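Local atomic coordinates of Afp3 (Serratia entomophila, PDB entry 6RBN), a protein that forms part of the contractile sheath around the inner tube of the anti-feeding prophage, a contractile injection system of the phage-tail type. Residues D[36-40]-D[56-61]; D[27-33]-D[153-159]; D[185-189]-D[269-275]; D[355-360]-D[384-388]. All blocks are in the same frame, centred on the assembly; numbering follows the deposited sequence.

Contact 1: D[36-40]-D[56-61]; sequences FTPLK and YTILFD
The hydroxyl of Tyr56 lies at the edge of the Phe36 ring and in its plane, OH standing 3.4 Å from Phe36 CD1. The two rings form an oblique pair, their planes at 78° and their centroids 6.0 Å apart. Phe60 offers a ring edge to the backbone of Thr37, whose carbonyl carbon lies in the ring plane, while Phe36 CB and Pro38 CA come up to the ring obliquely. Phe60 reaches Pro38 because its CG stands beside the backbone N (chi1 -68°), bringing CD1 to 3.7 Å from Pro38 CA.

Two backbone bonds tie the loop to the helix end: Asp61 N gives a hydrogen to Thr37 O (2.9 Å), and Leu39 N to Leu59 O (3.2 Å). Both flank Pro38, which has no N-H to offer and forms a single beta bridge with Phe60. Leu39, with a branched apolar end, covers the turn, its CD2 resting on Asp61 CB at 3.7 Å.

Behind the aromatic residues, Leu115 of helix 111-120 touches Phe36 and Tyr56, and Leu128 of strand 127-130 touches the side chains of Phe36, Tyr56 and Phe60. The contact thus fastens the loop after strand 31-34 to the C-terminal end of helix 53-59.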
# COMPACT_ATOMS: atom_id res chain seq x y z
N PHE D 36 -14.95 -54.11 -57.49
CA PHE D 36 -16.04 -53.15 -57.32
C PHE D 36 -16.54 -52.71 -58.69
O PHE D 36 -15.74 -52.41 -59.59
CB PHE D 36 -15.58 -51.94 -56.51
CG PHE D 36 -15.16 -52.28 -55.11
CD1 PHE D 36 -16.10 -52.56 -54.15
CD2 PHE D 36 -13.82 -52.30 -54.77
CE1 PHE D 36 -15.72 -52.88 -52.86
CE2 PHE D 36 -13.43 -52.61 -53.48
CZ PHE D 36 -14.39 -52.90 -52.53
N THR D 37 -17.85 -52.66 -58.84
CA THR D 37 -18.46 -52.30 -60.12
C THR D 37 -19.02 -50.89 -60.03
O THR D 37 -19.99 -50.67 -59.29
CB THR D 37 -19.56 -53.29 -60.50
OG1 THR D 37 -20.60 -53.24 -59.52
CG2 THR D 37 -19.00 -54.70 -60.56
N PRO D 38 -18.45 -49.92 -60.74
CA PRO D 38 -18.96 -48.55 -60.66
C PRO D 38 -20.28 -48.40 -61.39
O PRO D 38 -20.69 -49.24 -62.20
CB PRO D 38 -17.86 -47.73 -61.36
CG PRO D 38 -16.64 -48.59 -61.30
CD PRO D 38 -17.15 -49.99 -61.44
N LEU D 39 -20.97 -47.30 -61.08
CA LEU D 39 -22.16 -46.92 -61.82
C LEU D 39 -21.81 -45.99 -62.97
O LEU D 39 -22.10 -46.29 -64.14
CB LEU D 39 -23.18 -46.27 -60.88
CG LEU D 39 -23.82 -47.22 -59.87
CD1 LEU D 39 -24.70 -46.46 -58.91
CD2 LEU D 39 -24.63 -48.27 -60.60
N LYS D 40 -21.18 -44.87 -62.67
CA LYS D 40 -20.67 -44.01 -63.73
C LYS D 40 -19.21 -44.35 -64.01
O LYS D 40 -18.40 -44.37 -63.08
CB LYS D 40 -20.81 -42.55 -63.36
CG LYS D 40 -22.26 -42.06 -63.34
CD LYS D 40 -22.35 -40.57 -63.09
CE LYS D 40 -22.65 -40.25 -61.64
NZ LYS D 40 -21.47 -40.46 -60.76
N TYR D 56 -21.08 -45.27 -50.79
CA TYR D 56 -20.83 -46.44 -51.62
C TYR D 56 -22.02 -46.76 -52.50
O TYR D 56 -21.86 -47.17 -53.66
CB TYR D 56 -20.46 -47.64 -50.75
CG TYR D 56 -20.19 -48.90 -51.54
CD1 TYR D 56 -19.01 -49.05 -52.27
CD2 TYR D 56 -21.10 -49.94 -51.56
CE1 TYR D 56 -18.76 -50.19 -52.99
CE2 TYR D 56 -20.86 -51.09 -52.28
CZ TYR D 56 -19.68 -51.21 -52.99
OH TYR D 56 -19.43 -52.35 -53.71
N THR D 57 -23.24 -46.60 -51.97
CA THR D 57 -24.43 -46.95 -52.73
C THR D 57 -24.72 -45.96 -53.85
O THR D 57 -25.44 -46.30 -54.79
CB THR D 57 -25.64 -47.04 -51.81
OG1 THR D 57 -25.86 -45.78 -51.18
CG2 THR D 57 -25.40 -48.09 -50.74
N ILE D 58 -24.19 -44.74 -53.77
CA ILE D 58 -24.42 -43.76 -54.82
C ILE D 58 -23.37 -43.89 -55.93
O ILE D 58 -23.70 -43.83 -57.12
CB ILE D 58 -24.44 -42.35 -54.21
CG1 ILE D 58 -25.60 -42.23 -53.23
CG2 ILE D 58 -24.56 -41.28 -55.29
CD1 ILE D 58 -25.55 -40.98 -52.41
N LEU D 59 -22.11 -44.10 -55.55
CA LEU D 59 -21.04 -44.14 -56.54
C LEU D 59 -20.93 -45.52 -57.18
O LEU D 59 -20.72 -45.63 -58.40
CB LEU D 59 -19.72 -43.74 -55.89
CG LEU D 59 -19.66 -42.30 -55.40
CD1 LEU D 59 -18.36 -42.04 -54.67
CD2 LEU D 59 -19.80 -41.34 -56.56
N PHE D 60 -21.05 -46.58 -56.39
CA PHE D 60 -20.87 -47.94 -56.86
C PHE D 60 -22.19 -48.70 -56.84
O PHE D 60 -23.11 -48.38 -56.09
CB PHE D 60 -19.84 -48.67 -56.01
CG PHE D 60 -18.44 -48.15 -56.16
CD1 PHE D 60 -17.62 -48.61 -57.17
CD2 PHE D 60 -17.95 -47.19 -55.30
CE1 PHE D 60 -16.34 -48.13 -57.32
CE2 PHE D 60 -16.67 -46.70 -55.44
CZ PHE D 60 -15.87 -47.18 -56.45
N ASP D 61 -22.26 -49.72 -57.69
CA ASP D 61 -23.42 -50.61 -57.68
C ASP D 61 -23.32 -51.53 -56.48
O ASP D 61 -22.35 -52.28 -56.34
CB ASP D 61 -23.46 -51.42 -58.98
CG ASP D 61 -24.80 -52.10 -59.20
OD1 ASP D 61 -25.72 -51.94 -58.37
OD2 ASP D 61 -24.94 -52.79 -60.23

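Contact 2: D[27-33]-D[153-159]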
# COMPACT_ATOMS: atom_id res chain seq x y z
N THR D 27 -5.64 -43.33 -38.03
CA THR D 27 -4.54 -44.28 -38.07
C THR D 27 -4.85 -45.55 -38.85
O THR D 27 -3.93 -46.34 -39.09
CB THR D 27 -4.12 -44.65 -36.64
OG1 THR D 27 -5.22 -45.27 -35.98
CG2 THR D 27 -3.70 -43.42 -35.87
N ALA D 28 -6.10 -45.76 -39.23
CA ALA D 28 -6.50 -46.95 -39.99
C ALA D 28 -7.37 -46.48 -41.15
O ALA D 28 -8.60 -46.40 -41.02
CB ALA D 28 -7.22 -47.95 -39.10
N VAL D 29 -6.74 -46.17 -42.27
CA VAL D 29 -7.42 -45.79 -43.50
C VAL D 29 -7.00 -46.77 -44.59
O VAL D 29 -5.90 -46.66 -45.13
CB VAL D 29 -7.11 -44.34 -43.90
CG1 VAL D 29 -7.84 -43.97 -45.17
CG2 VAL D 29 -7.49 -43.37 -42.79
N PRO D 30 -7.84 -47.74 -44.92
CA PRO D 30 -7.43 -48.81 -45.84
C PRO D 30 -7.72 -48.50 -47.30
O PRO D 30 -8.40 -47.53 -47.64
CB PRO D 30 -8.28 -49.99 -45.36
CG PRO D 30 -9.49 -49.36 -44.82
CD PRO D 30 -9.08 -48.07 -44.21
N LEU D 31 -7.19 -49.37 -48.17
CA LEU D 31 -7.38 -49.28 -49.62
C LEU D 31 -7.81 -50.66 -50.13
O LEU D 31 -6.99 -51.49 -50.51
CB LEU D 31 -6.11 -48.81 -50.32
CG LEU D 31 -6.18 -48.70 -51.85
CD1 LEU D 31 -7.16 -47.67 -52.30
CD2 LEU D 31 -4.82 -48.45 -52.42
N PHE D 32 -9.12 -50.90 -50.17
CA PHE D 32 -9.62 -52.21 -50.56
C PHE D 32 -9.53 -52.37 -52.07
O PHE D 32 -10.21 -51.67 -52.82
CB PHE D 32 -11.05 -52.39 -50.08
CG PHE D 32 -11.19 -52.35 -48.59
CD1 PHE D 32 -10.76 -53.40 -47.82
CD2 PHE D 32 -11.77 -51.26 -47.98
CE1 PHE D 32 -10.89 -53.37 -46.45
CE2 PHE D 32 -11.91 -51.23 -46.62
CZ PHE D 32 -11.47 -52.28 -45.85
N VAL D 33 -8.69 -53.30 -52.51
CA VAL D 33 -8.54 -53.63 -53.92
C VAL D 33 -9.37 -54.88 -54.16
O VAL D 33 -8.99 -55.99 -53.78
CB VAL D 33 -7.07 -53.85 -54.30
CG1 VAL D 33 -6.96 -54.24 -55.76
CG2 VAL D 33 -6.27 -52.59 -54.03
N ILE D 153 -3.33 -43.11 -46.99
CA ILE D 153 -3.52 -44.56 -46.87
C ILE D 153 -2.55 -45.12 -45.84
O ILE D 153 -1.34 -44.85 -45.89
CB ILE D 153 -3.37 -45.25 -48.24
CG1 ILE D 153 -4.61 -45.04 -49.10
CG2 ILE D 153 -3.11 -46.74 -48.09
CD1 ILE D 153 -4.49 -43.94 -50.07
N THR D 154 -3.07 -45.90 -44.89
CA THR D 154 -2.26 -46.60 -43.90
C THR D 154 -2.29 -48.11 -44.06
O THR D 154 -1.24 -48.75 -43.97
CB THR D 154 -2.72 -46.22 -42.48
OG1 THR D 154 -4.08 -46.63 -42.30
CG2 THR D 154 -2.63 -44.73 -42.28
N LEU D 155 -3.46 -48.70 -44.28
CA LEU D 155 -3.62 -50.14 -44.45
C LEU D 155 -3.89 -50.46 -45.91
O LEU D 155 -4.35 -49.61 -46.67
CB LEU D 155 -4.77 -50.65 -43.58
CG LEU D 155 -4.62 -50.49 -42.07
CD1 LEU D 155 -5.92 -50.85 -41.39
CD2 LEU D 155 -3.50 -51.36 -41.55
N LEU D 156 -3.56 -51.69 -46.32
CA LEU D 156 -3.86 -52.11 -47.69
C LEU D 156 -5.04 -53.07 -47.76
O LEU D 156 -6.12 -52.64 -48.15
CB LEU D 156 -2.59 -52.71 -48.30
CG LEU D 156 -1.46 -51.68 -48.39
CD1 LEU D 156 -0.16 -52.30 -48.86
CD2 LEU D 156 -1.85 -50.52 -49.29
N ALA D 157 -4.90 -54.32 -47.29
CA ALA D 157 -6.00 -55.26 -47.01
C ALA D 157 -6.96 -55.49 -48.19
O ALA D 157 -8.10 -55.05 -48.16
CB ALA D 157 -6.79 -54.79 -45.78
N SER D 158 -6.48 -56.17 -49.23
CA SER D 158 -7.33 -56.45 -50.40
C SER D 158 -8.32 -57.59 -50.12
O SER D 158 -7.88 -58.73 -49.93
CB SER D 158 -6.48 -56.81 -51.61
OG SER D 158 -5.86 -58.06 -51.43
N PRO D 159 -9.65 -57.34 -50.12
CA PRO D 159 -10.67 -58.33 -49.70
C PRO D 159 -11.28 -59.17 -50.82
O PRO D 159 -12.46 -59.04 -51.17
CB PRO D 159 -11.71 -57.44 -49.04
CG PRO D 159 -11.68 -56.20 -49.88
CD PRO D 159 -10.26 -56.02 -50.35
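Residues 27-33 and 153-159 run side by side in broadly the same direction, 47° apart end to end, with Pro30 and Leu155 closest at 4.3 Å between CA atoms. Here strand 31-34, outermost in its sheet within this chain and paired parallel with strand 127-130, is met by the loop between helices 143-149 and 163-172. The hydroxyl and backbone N of Thr154 both bond to residues 27-29. Its OG1, held between its own backbone N and carbonyl carbon (chi1 62°), receives the N-H of Val29 at 2.7 Å in a nearly straight bond of 167°. The same hydroxyl gives its hydrogen to Thr27 O, 3.2 Å from OG1, approaching from above the carbonyl plane. A threonine suits this place because one small hydroxyl can both accept and donate.

The side chains beyond it pack mainly through apolar atoms. Ala28 CB meets Leu155 CD1, and the compact ring of Pro30 lays CB against Leu155 CB at 4.0 Å. Phe32 and Pro159 cross at about a right angle, with CD1 of Phe32 3.6 Å from Pro159 CG. Pro30 CB lies over one face of Phe32, toward the rim; Tyr118 of helix 111-120 also meets this ring edge to face.

Val29 O accepts from two donors, Thr154 N at 2.9 Å and Leu155 N at 3.3 Å, the second from well above the carbonyl plane, whereas Leu31 N makes weak bonds to the carbonyls of Leu155 and Leu156. The chemistry implies firm polar attachment around Val29 and Thr154, giving way to side-chain packing toward Val33.

Contact 3: D[185-189]-D[269-275]; sequences LLADS and PPSALIA
A strand packed against the first turn of a helix forms this contact, with strand 185-188 and the start of helix 271-284 in the buried interior; residues 269-275 fall in the part related to the subtilisin-like domain of tail sheath proteins. The two axes approach to 8.9 Å and run roughly antiparallel, at 145°. Ser271, the first residue of the helix, sends OG into a cluster of three acceptors: Asp188 OD1 at 2.7 Å, Asp188 OD2 at 2.8 Å and Leu186 O at 2.8 Å. Its single hydroxyl proton can serve one of them at a time. The serine is short enough to fit between strand and helix, and Asp188 meets it because CG lies beside the aspartate's own backbone N (chi1 -69°).

The carboxylate also leans on Pro269 and Pro270: OD2 is 3.3 Å from Pro269 CB, and OD1 is 3.5 Å from Pro270 CD. Farther along the helix, Leu186 CD1 touches Ala275 CB at 4.1 Å, the small methyl letting the leucine close on the helix backbone.

Arg166 of helix 163-172 adds a long, weak ion pair to Asp188. Strand 204-207 pairs parallel with strand 185-188, while Tyr118 of helix 111-120 packs against Ala275.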
# COMPACT_ATOMS: atom_id res chain seq x y z
N LEU D 185 0.35 -53.97 -44.73
CA LEU D 185 -0.43 -54.93 -45.51
C LEU D 185 -1.12 -55.93 -44.59
O LEU D 185 -0.51 -56.43 -43.64
CB LEU D 185 0.47 -55.66 -46.50
CG LEU D 185 -0.15 -56.72 -47.41
CD1 LEU D 185 -1.19 -56.13 -48.32
CD2 LEU D 185 0.93 -57.39 -48.23
N LEU D 186 -2.38 -56.21 -44.87
CA LEU D 186 -3.15 -57.23 -44.17
C LEU D 186 -3.40 -58.37 -45.14
O LEU D 186 -4.41 -58.41 -45.84
CB LEU D 186 -4.45 -56.67 -43.62
CG LEU D 186 -4.33 -55.61 -42.53
CD1 LEU D 186 -5.70 -55.09 -42.15
CD2 LEU D 186 -3.62 -56.20 -41.34
N ALA D 187 -2.46 -59.32 -45.18
CA ALA D 187 -2.56 -60.45 -46.08
C ALA D 187 -3.43 -61.54 -45.47
O ALA D 187 -3.84 -61.48 -44.31
CB ALA D 187 -1.17 -60.99 -46.41
N ASP D 188 -3.71 -62.56 -46.28
CA ASP D 188 -4.58 -63.65 -45.88
C ASP D 188 -3.94 -64.97 -46.27
O ASP D 188 -3.54 -65.15 -47.43
CB ASP D 188 -5.95 -63.53 -46.54
CG ASP D 188 -6.74 -62.38 -46.01
OD1 ASP D 188 -6.64 -62.09 -44.80
OD2 ASP D 188 -7.43 -61.71 -46.80
N SER D 189 -3.85 -65.88 -45.32
CA SER D 189 -3.29 -67.19 -45.62
C SER D 189 -4.29 -68.02 -46.40
O SER D 189 -5.50 -67.76 -46.40
CB SER D 189 -2.90 -67.91 -44.33
OG SER D 189 -2.34 -69.17 -44.62
N PRO D 269 -12.48 -63.63 -47.30
CA PRO D 269 -11.21 -63.44 -46.62
C PRO D 269 -11.34 -62.38 -45.54
O PRO D 269 -12.05 -61.39 -45.72
CB PRO D 269 -10.28 -62.98 -47.75
CG PRO D 269 -11.17 -62.37 -48.74
CD PRO D 269 -12.44 -63.15 -48.69
N PRO D 270 -10.68 -62.57 -44.40
CA PRO D 270 -10.99 -61.76 -43.22
C PRO D 270 -10.40 -60.35 -43.22
O PRO D 270 -10.60 -59.64 -42.23
CB PRO D 270 -10.38 -62.59 -42.08
CG PRO D 270 -9.26 -63.31 -42.70
CD PRO D 270 -9.69 -63.62 -44.10
N SER D 271 -9.72 -59.92 -44.28
CA SER D 271 -9.00 -58.64 -44.24
C SER D 271 -9.93 -57.44 -44.22
O SER D 271 -9.55 -56.38 -43.72
CB SER D 271 -8.05 -58.53 -45.42
OG SER D 271 -6.97 -59.43 -45.28
N ALA D 272 -11.14 -57.57 -44.76
CA ALA D 272 -12.09 -56.47 -44.71
C ALA D 272 -12.64 -56.27 -43.30
O ALA D 272 -13.04 -55.17 -42.93
CB ALA D 272 -13.23 -56.71 -45.70
N LEU D 273 -12.66 -57.34 -42.51
CA LEU D 273 -13.16 -57.24 -41.14
C LEU D 273 -12.06 -56.78 -40.19
O LEU D 273 -12.32 -56.03 -39.25
CB LEU D 273 -13.74 -58.57 -40.68
CG LEU D 273 -15.13 -59.01 -41.13
CD1 LEU D 273 -15.15 -59.55 -42.56
CD2 LEU D 273 -15.68 -60.05 -40.17
N ILE D 274 -10.83 -57.25 -40.41
CA ILE D 274 -9.72 -56.89 -39.53
C ILE D 274 -9.32 -55.43 -39.74
O ILE D 274 -8.89 -54.74 -38.81
CB ILE D 274 -8.54 -57.86 -39.73
CG1 ILE D 274 -9.00 -59.29 -39.46
CG2 ILE D 274 -7.40 -57.56 -38.80
CD1 ILE D 274 -9.51 -59.52 -38.06
N ALA D 275 -9.50 -54.92 -40.96
CA ALA D 275 -9.30 -53.50 -41.21
C ALA D 275 -10.35 -52.67 -40.48
O ALA D 275 -10.10 -51.50 -40.14
CB ALA D 275 -9.33 -53.21 -42.70

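Contact 4: D[355-360]-D[384-388]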
# COMPACT_ATOMS: atom_id res chain seq x y z
N ALA D 355 2.72 -44.87 -36.72
CA ALA D 355 1.82 -43.75 -36.48
C ALA D 355 2.55 -42.55 -35.89
O ALA D 355 2.14 -41.41 -36.13
CB ALA D 355 0.68 -44.17 -35.56
N ALA D 356 3.60 -42.79 -35.11
CA ALA D 356 4.35 -41.67 -34.55
C ALA D 356 5.22 -41.01 -35.61
O ALA D 356 5.36 -39.78 -35.62
CB ALA D 356 5.21 -42.14 -33.38
N GLU D 357 5.79 -41.80 -36.52
CA GLU D 357 6.56 -41.24 -37.62
C GLU D 357 5.67 -40.49 -38.60
O GLU D 357 6.11 -39.56 -39.27
CB GLU D 357 7.33 -42.34 -38.34
CG GLU D 357 8.50 -42.90 -37.57
CD GLU D 357 9.09 -44.13 -38.23
OE1 GLU D 357 8.50 -44.61 -39.23
OE2 GLU D 357 10.13 -44.63 -37.76
N ARG D 358 4.40 -40.90 -38.71
CA ARG D 358 3.48 -40.23 -39.62
C ARG D 358 3.03 -38.89 -39.07
O ARG D 358 2.83 -37.93 -39.82
CB ARG D 358 2.29 -41.13 -39.91
CG ARG D 358 1.34 -40.63 -40.97
CD ARG D 358 0.21 -41.62 -41.21
NE ARG D 358 0.71 -42.90 -41.70
CZ ARG D 358 0.63 -44.04 -41.03
NH1 ARG D 358 0.07 -44.07 -39.83
NH2 ARG D 358 1.11 -45.16 -41.55
N ASP D 359 2.86 -38.80 -37.74
CA ASP D 359 2.38 -37.56 -37.14
C ASP D 359 3.49 -36.56 -36.89
O ASP D 359 3.24 -35.36 -36.87
CB ASP D 359 1.65 -37.87 -35.84
CG ASP D 359 0.33 -38.58 -36.06
OD1 ASP D 359 -0.28 -38.38 -37.13
OD2 ASP D 359 -0.09 -39.35 -35.17
N ILE D 360 4.72 -37.04 -36.66
CA ILE D 360 5.86 -36.14 -36.61
C ILE D 360 6.14 -35.55 -37.99
O ILE D 360 6.44 -34.36 -38.11
CB ILE D 360 7.09 -36.88 -36.03
CG1 ILE D 360 6.89 -37.14 -34.54
CG2 ILE D 360 8.38 -36.12 -36.25
CD1 ILE D 360 7.91 -38.06 -33.95
N ILE D 384 8.84 -32.00 -31.73
CA ILE D 384 8.86 -33.44 -31.55
C ILE D 384 8.74 -33.79 -30.08
O ILE D 384 8.06 -34.75 -29.71
CB ILE D 384 10.13 -34.03 -32.19
CG1 ILE D 384 10.17 -33.72 -33.68
CG2 ILE D 384 10.18 -35.53 -32.03
CD1 ILE D 384 11.49 -34.06 -34.32
N ASP D 385 9.37 -32.99 -29.21
CA ASP D 385 9.32 -33.24 -27.77
C ASP D 385 7.93 -33.00 -27.20
O ASP D 385 7.55 -33.67 -26.23
CB ASP D 385 10.34 -32.35 -27.07
CG ASP D 385 10.48 -32.67 -25.60
OD1 ASP D 385 11.13 -33.68 -25.27
OD2 ASP D 385 9.93 -31.92 -24.77
N ASN D 386 7.17 -32.07 -27.77
CA ASN D 386 5.79 -31.89 -27.32
C ASN D 386 4.90 -33.03 -27.78
O ASN D 386 3.93 -33.36 -27.10
CB ASN D 386 5.23 -30.56 -27.83
CG ASN D 386 5.84 -29.37 -27.15
OD1 ASN D 386 6.11 -29.40 -25.95
ND2 ASN D 386 6.04 -28.29 -27.89
N TYR D 387 5.21 -33.63 -28.93
CA TYR D 387 4.42 -34.75 -29.40
C TYR D 387 4.71 -36.01 -28.60
O TYR D 387 3.79 -36.74 -28.22
CB TYR D 387 4.68 -35.00 -30.89
CG TYR D 387 3.90 -36.16 -31.44
CD1 TYR D 387 2.54 -36.04 -31.69
CD2 TYR D 387 4.51 -37.38 -31.68
CE1 TYR D 387 1.82 -37.10 -32.18
CE2 TYR D 387 3.79 -38.45 -32.17
CZ TYR D 387 2.45 -38.30 -32.42
OH TYR D 387 1.73 -39.36 -32.91
N LEU D 388 5.99 -36.27 -28.33
CA LEU D 388 6.36 -37.48 -27.61
C LEU D 388 6.00 -37.41 -26.13
O LEU D 388 5.89 -38.45 -25.49
CB LEU D 388 7.85 -37.75 -27.76
CG LEU D 388 8.34 -38.06 -29.17
CD1 LEU D 388 9.84 -38.23 -29.15
CD2 LEU D 388 7.67 -39.30 -29.70
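Residues 355-360 and 384-388, parts of helices 347-364 and 374-392, run roughly antiparallel, their N-to-C directions 141° apart and their axes no nearer than 11.0 Å. The backbones draw closest at Ile360 and Ile384, with CA atoms 6.5 Å apart; Ala356 and Leu388 lie farther apart, CA atoms 8.4 Å.

Tyr387 bridges that wider part. Its CG extends away from its own backbone N (chi1 179°), carrying the ring across to the opposing helix, where OH lies 2.9 Å from Asp359 OD2. The carboxylate and ring planes are 74° apart, and the aspartate's methylene CB packs 3.5 Å from Tyr387 CZ. Farther back along the same ring, Ile360 CG1 approaches CD2 of Tyr387 obliquely at 3.7 Å. Ala356, with only a methyl, leaves room for the outer ring atoms, CB standing 4.1 Å from Tyr387 CE2. A long aromatic residue with a polar end suits this gap, since it spans the space and places its hydroxyl beside the carboxylate of Asp359.

Where the helices converge, the beta-branched isoleucines pack across the closer approach, Ile360 CD1 3.9 Å from Ile384 CG2. Val430 of strand 425-432 backs Ile384 and Leu388, and Phe348 of a neighbouring Afp2 chain packs on Ile360. This is a near-antiparallel helix pair laid against strands 406-409 and 425-432, within the region matching the tail sheath C-terminal domain.

Contacts 2 and 3 lie close together in the interior, with centres 9 Å apart, and share a packed boundary: Ala157 meets Leu186, and both Phe32 and Pro159 rest on Ala272. Both segments of contact 1 lie between the two segments of contact 2, and 36-40 adjoins 27-33, yet the centre of contact 1 is 19 Å away, nearer the periphery. Contact 4 comes last along the chain; its centre is 22 Å from that of contact 2 and 37 Å from that of contact 1. Thr154 CG2 touches Arg358 CZ at 3.6 Å, joining contact 2 to the helix pair, so contact 2 adjoins or touches each of the others.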